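Local coordinates for protein purine phosphoribosyltransferase (PDB 1VDM) that probably transfers the phosphoribosyl group of phosphoribosyl pyrophosphate to a purine base, giving a nucleotide and pyrophosphate, at residues K84-V89 with E104-L109; K97-V102 with I116-M121. All blocks are in the same frame, centred on the assembly; numbering follows the deposited sequence.

Contact 1 (K84-V89 with E104-L109)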
loop_
_atom_site.group_PDB
_atom_site.type_symbol
_atom_site.label_atom_id
_atom_site.label_comp_id
_atom_site.label_asym_id
_atom_site.label_seq_id
_atom_site.Cartn_x
_atom_site.Cartn_y
_atom_site.Cartn_z
ATOM N N LYS G 84 -40.867 23.937 -4.822
ATOM C CA LYS G 84 -39.447 23.603 -4.780
ATOM C C LYS G 84 -38.565 24.733 -5.286
ATOM O O LYS G 84 -38.776 25.258 -6.376
ATOM C CB LYS G 84 -39.169 22.341 -5.598
ATOM C CG LYS G 84 -39.585 21.055 -4.916
ATOM C CD LYS G 84 -39.250 19.860 -5.786
ATOM C CE LYS G 84 -39.500 18.558 -5.054
ATOM N NZ LYS G 84 -39.282 17.391 -5.956
ATOM N N ARG G 85 -37.581 25.110 -4.481
ATOM C CA ARG G 85 -36.653 26.169 -4.857
ATOM C C ARG G 85 -35.771 25.575 -5.949
ATOM O O ARG G 85 -35.085 24.576 -5.723
ATOM C CB ARG G 85 -35.785 26.559 -3.661
ATOM C CG ARG G 85 -36.524 26.535 -2.337
ATOM C CD ARG G 85 -37.377 27.766 -2.157
ATOM N NE ARG G 85 -36.559 28.914 -1.795
ATOM C CZ ARG G 85 -35.745 28.937 -0.745
ATOM N NH1 ARG G 85 -35.647 27.866 0.037
ATOM N NH2 ARG G 85 -35.038 30.029 -0.472
ATOM N N VAL G 86 -35.785 26.174 -7.131
ATOM C CA VAL G 86 -34.974 25.641 -8.211
ATOM C C VAL G 86 -33.780 26.514 -8.542
ATOM O O VAL G 86 -33.836 27.737 -8.425
ATOM C CB VAL G 86 -35.806 25.452 -9.489
ATOM C CG1 VAL G 86 -34.944 24.851 -10.583
ATOM C CG2 VAL G 86 -37.000 24.556 -9.204
ATOM N N VAL G 87 -32.687 25.869 -8.932
ATOM C CA VAL G 87 -31.479 26.577 -9.330
ATOM C C VAL G 87 -30.968 25.872 -10.583
ATOM O O VAL G 87 -30.679 24.670 -10.562
ATOM C CB VAL G 87 -30.387 26.573 -8.211
ATOM C CG1 VAL G 87 -30.071 25.160 -7.778
ATOM C CG2 VAL G 87 -29.127 27.263 -8.708
ATOM N N ILE G 88 -30.914 26.623 -11.683
ATOM C CA ILE G 88 -30.447 26.101 -12.960
ATOM C C ILE G 88 -28.966 26.413 -13.075
ATOM O O ILE G 88 -28.547 27.556 -12.885
ATOM C CB ILE G 88 -31.224 26.737 -14.127
ATOM C CG1 ILE G 88 -32.693 26.320 -14.031
ATOM C CG2 ILE G 88 -30.633 26.306 -15.465
ATOM C CD1 ILE G 88 -33.588 26.911 -15.096
ATOM N N VAL G 89 -28.177 25.382 -13.361
ATOM C CA VAL G 89 -26.734 25.527 -13.476
ATOM C C VAL G 89 -26.272 25.303 -14.901
ATOM O O VAL G 89 -26.615 24.302 -15.528
ATOM C CB VAL G 89 -26.001 24.534 -12.552
ATOM C CG1 VAL G 89 -24.500 24.791 -12.592
ATOM C CG2 VAL G 89 -26.534 24.664 -11.135
ATOM N N GLU G 104 -38.483 27.765 -19.269
ATOM C CA GLU G 104 -39.858 27.454 -19.649
ATOM C C GLU G 104 -40.229 26.016 -19.304
ATOM O O GLU G 104 -41.396 25.706 -19.071
ATOM C CB GLU G 104 -40.068 27.700 -21.148
ATOM C CG GLU G 104 -40.311 29.157 -21.507
ATOM C CD GLU G 104 -41.696 29.639 -21.097
ATOM O OE1 GLU G 104 -41.936 30.866 -21.135
ATOM O OE2 GLU G 104 -42.548 28.789 -20.747
ATOM N N GLU G 105 -39.239 25.135 -19.287
ATOM C CA GLU G 105 -39.496 23.744 -18.945
ATOM C C GLU G 105 -39.604 23.623 -17.422
ATOM O O GLU G 105 -40.278 22.731 -16.898
ATOM C CB GLU G 105 -38.368 22.855 -19.474
ATOM C CG GLU G 105 -38.240 22.859 -20.991
ATOM C CD GLU G 105 -39.524 22.442 -21.683
ATOM O OE1 GLU G 105 -39.998 21.313 -21.429
ATOM O OE2 GLU G 105 -40.060 23.245 -22.479
ATOM N N VAL G 106 -38.945 24.542 -16.721
ATOM C CA VAL G 106 -38.962 24.558 -15.268
ATOM C C VAL G 106 -40.264 25.145 -14.733
ATOM O O VAL G 106 -40.703 24.797 -13.639
ATOM C CB VAL G 106 -37.783 25.366 -14.713
ATOM C CG1 VAL G 106 -37.831 25.384 -13.203
ATOM C CG2 VAL G 106 -36.482 24.755 -15.187
ATOM N N LYS G 107 -40.880 26.038 -15.502
ATOM C CA LYS G 107 -42.142 26.632 -15.084
ATOM C C LYS G 107 -43.285 25.673 -15.392
ATOM O O LYS G 107 -44.260 25.606 -14.646
ATOM C CB LYS G 107 -42.380 27.964 -15.796
ATOM C CG LYS G 107 -41.432 29.072 -15.373
ATOM C CD LYS G 107 -41.852 30.412 -15.949
ATOM C CE LYS G 107 -40.916 31.514 -15.481
ATOM N NZ LYS G 107 -41.348 32.869 -15.928
ATOM N N LYS G 108 -43.158 24.930 -16.489
ATOM C CA LYS G 108 -44.184 23.970 -16.883
ATOM C C LYS G 108 -44.331 22.895 -15.817
ATOM O O LYS G 108 -45.352 22.206 -15.757
ATOM C CB LYS G 108 -43.830 23.291 -18.208
ATOM C CG LYS G 108 -43.906 24.166 -19.449
ATOM C CD LYS G 108 -43.577 23.322 -20.674
ATOM C CE LYS G 108 -43.541 24.130 -21.957
ATOM N NZ LYS G 108 -43.091 23.276 -23.100
ATOM N N LEU G 109 -43.298 22.748 -14.989
ATOM C CA LEU G 109 -43.302 21.752 -13.920
ATOM C C LEU G 109 -43.723 22.366 -12.585
ATOM O O LEU G 109 -43.700 21.703 -11.547
ATOM C CB LEU G 109 -41.920 21.097 -13.801
ATOM C CG LEU G 109 -41.486 20.242 -14.997
ATOM C CD1 LEU G 109 -40.096 19.662 -14.757
ATOM C CD2 LEU G 109 -42.498 19.127 -15.214
#
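Helix 97-107 runs over one face of strand 85-90, and their backbones come nearest at Val86 and Val106, whose CA atoms are 8.2 Å apart. This is the strand-helix half of a beta-alpha-beta crossover in the type I phosphoribosyltransferase fold; the helix leads on to parallel strand 113-118, the neighbour of 85-90 in the sheet.

Val106 is the one helix residue that meets the strand here, and its two methyls share the work. CG1, anti to the backbone N (chi1 179°), meets Val86 tip to tip, its carbon 3.9 Å from Val86 CG1 and 4.2 Å from Val86 CG2. CG2 takes the neighbouring site two residues along the strand, 3.6 Å from Ile88 CD1. Ile88 arrives differently: its chain is extended (chi2 178°) and slides past Val106 in the opposite direction instead of meeting it head-on. Ile31 of the adjoining strand 29-33 and Ile114 of 113-118 also touch Val106, which is therefore buried among three strands.

Away from the strand, Lys108 NZ makes a salt bridge to Glu105 OE2 at 3.1 Å, reaching the oxygen on its syn side and 22° out of the carboxylate plane.

Contact 2 (K97-V102 with I116-M121); sequences KTLEVV and IACLAM
Val102 N bonds to Thr98 O at 3.0 Å, closing the turn of helix from which Leu99 reaches toward Ile116 and Cys118. In the beta-alpha-beta unit of this phosphoribosyltransferase fold, the first turns of helix 97-107 here meet the returning strand 113-118. The contact is purely apolar and rests on a single helix residue, Leu99.

Leu99 CD1 lies anti to CA (chi2 177°), so this branch extends farthest from the helix and makes the nearest approaches. It comes 4.3 Å from Ile116 CG2, and the same methyl is 4.3 Å from Cys118 SG. Both are relaxed van der Waals distances. Ile116 and Cys118 sit two apart on the strand and present themselves to the same helix, and Ile116 offers its CG2 branch rather than the longer one ending in CD1. Val127 from a loop and Ser93 from strand 92-93 also pack on Leu99, which is buried.

Past Cys118 the chain turns a corner at Leu119 and joins a second small sheet as strand 120-121, between 92-93 and 134-135. At the helix start, Lys97 N is hydrogen-bonded to Thr95 OG1, while Lys97 makes a cation-pi contact with Phe60. Ile116 CG2 and Cys118 SG are themselves 4.2 Å apart, and with Leu99 CD1 they mark out a nearly equilateral triangle.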
loop_
_atom_site.group_PDB
_atom_site.type_symbol
_atom_site.label_atom_id
_atom_site.label_comp_id
_atom_site.label_asym_id
_atom_site.label_seq_id
_atom_site.Cartn_x
_atom_site.Cartn_y
_atom_site.Cartn_z
ATOM N N LYS G 97 -30.082 32.037 -25.121
ATOM C CA LYS G 97 -30.961 31.236 -25.944
ATOM C C LYS G 97 -31.376 29.958 -25.207
ATOM O O LYS G 97 -32.562 29.726 -24.973
ATOM C CB LYS G 97 -30.230 30.909 -27.247
ATOM C CG LYS G 97 -31.047 30.208 -28.313
ATOM C CD LYS G 97 -30.161 29.858 -29.513
ATOM C CE LYS G 97 -28.981 28.972 -29.101
ATOM N NZ LYS G 97 -28.050 28.680 -30.228
ATOM N N THR G 98 -30.394 29.145 -24.826
ATOM C CA THR G 98 -30.666 27.888 -24.137
ATOM C C THR G 98 -31.365 28.084 -22.797
ATOM O O THR G 98 -32.320 27.374 -22.472
ATOM C CB THR G 98 -29.367 27.095 -23.894
ATOM O OG1 THR G 98 -28.713 26.852 -25.145
ATOM C CG2 THR G 98 -29.677 25.765 -23.240
ATOM N N LEU G 99 -30.886 29.052 -22.024
ATOM C CA LEU G 99 -31.471 29.323 -20.723
ATOM C C LEU G 99 -32.961 29.646 -20.778
ATOM O O LEU G 99 -33.734 29.150 -19.955
ATOM C CB LEU G 99 -30.699 30.441 -20.020
ATOM C CG LEU G 99 -29.368 29.984 -19.410
ATOM C CD1 LEU G 99 -28.623 31.149 -18.788
ATOM C CD2 LEU G 99 -29.654 28.928 -18.359
ATOM N N GLU G 100 -33.383 30.462 -21.738
ATOM C CA GLU G 100 -34.804 30.790 -21.834
ATOM C C GLU G 100 -35.648 29.541 -22.069
ATOM O O GLU G 100 -36.730 29.400 -21.499
ATOM C CB GLU G 100 -35.050 31.823 -22.940
ATOM C CG GLU G 100 -34.606 33.223 -22.539
ATOM C CD GLU G 100 -34.969 34.289 -23.558
ATOM O OE1 GLU G 100 -34.637 35.473 -23.310
ATOM O OE2 GLU G 100 -35.581 33.950 -24.597
ATOM N N VAL G 101 -35.155 28.629 -22.898
ATOM C CA VAL G 101 -35.886 27.396 -23.158
ATOM C C VAL G 101 -35.996 26.585 -21.866
ATOM O O VAL G 101 -37.040 26.003 -21.568
ATOM C CB VAL G 101 -35.173 26.533 -24.208
ATOM C CG1 VAL G 101 -35.965 25.260 -24.457
ATOM C CG2 VAL G 101 -35.009 27.315 -25.498
ATOM N N VAL G 102 -34.908 26.553 -21.098
ATOM C CA VAL G 102 -34.875 25.809 -19.839
ATOM C C VAL G 102 -35.763 26.434 -18.765
ATOM O O VAL G 102 -36.350 25.719 -17.958
ATOM C CB VAL G 102 -33.427 25.692 -19.295
ATOM C CG1 VAL G 102 -33.420 24.957 -17.976
ATOM C CG2 VAL G 102 -32.566 24.962 -20.294
ATOM N N ILE G 116 -30.693 31.321 -11.125
ATOM C CA ILE G 116 -29.799 30.841 -12.173
ATOM C C ILE G 116 -28.342 31.101 -11.846
ATOM O O ILE G 116 -27.953 32.237 -11.545
ATOM C CB ILE G 116 -30.142 31.506 -13.520
ATOM C CG1 ILE G 116 -31.528 31.040 -13.971
ATOM C CG2 ILE G 116 -29.067 31.187 -14.557
ATOM C CD1 ILE G 116 -32.088 31.820 -15.122
ATOM N N ALA G 117 -27.543 30.038 -11.916
ATOM C CA ALA G 117 -26.121 30.129 -11.619
ATOM C C ALA G 117 -25.278 29.683 -12.805
ATOM O O ALA G 117 -25.556 28.658 -13.431
ATOM C CB ALA G 117 -25.794 29.283 -10.395
ATOM N N CYS G 118 -24.244 30.463 -13.100
ATOM C CA CYS G 118 -23.342 30.182 -14.211
ATOM C C CYS G 118 -21.917 30.512 -13.829
ATOM O O CYS G 118 -21.675 31.323 -12.936
ATOM C CB CYS G 118 -23.708 31.028 -15.438
ATOM S SG CYS G 118 -25.242 30.587 -16.251
ATOM N N LEU G 119 -20.970 29.888 -14.511
ATOM C CA LEU G 119 -19.576 30.173 -14.245
ATOM C C LEU G 119 -19.262 31.559 -14.802
ATOM O O LEU G 119 -18.573 32.356 -14.161
ATOM C CB LEU G 119 -18.689 29.139 -14.927
ATOM C CG LEU G 119 -18.808 27.710 -14.408
ATOM C CD1 LEU G 119 -18.014 26.760 -15.311
ATOM C CD2 LEU G 119 -18.290 27.668 -12.967
ATOM N N ALA G 120 -19.783 31.841 -15.997
ATOM C CA ALA G 120 -19.549 33.117 -16.661
ATOM C C ALA G 120 -20.733 33.573 -17.498
ATOM O O ALA G 120 -21.657 32.807 -17.771
ATOM C CB ALA G 120 -18.312 33.022 -17.545
ATOM N N MET G 121 -20.697 34.838 -17.897
ATOM C CA MET G 121 -21.748 35.406 -18.729
ATOM C C MET G 121 -21.139 36.410 -19.688
ATOM O O MET G 121 -20.070 36.968 -19.430
ATOM C CB MET G 121 -22.812 36.117 -17.886
ATOM C CG MET G 121 -22.386 37.482 -17.359
ATOM S SD MET G 121 -23.526 38.834 -17.804
ATOM C CE MET G 121 -22.356 40.165 -18.052
#

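Contacts 1 and 2 are successive parts of one helix-on-sheet interface: helix 97-107 lies against strand 85-90 in contact 1 and against strand 113-118 in contact 2. Their centres are about 12 Å apart, and Ile88 joins them. Its O accepts a probable hydrogen bond from Ala117 N at 2.8 Å, tying the two strands together, while its CD1 packs 3.5 Å from Val102 CG1 and its CG2 lies 4.0 Å from Leu99 CD2. The chain from Asp90, ending strand 85-90, to Thr95 matches the phosphoribosyl pyrophosphate motif of type I relatives, so contact 2, at the helix's first turn, probably lies next to the substrate-binding loop, while contact 1 packs the helix's far end.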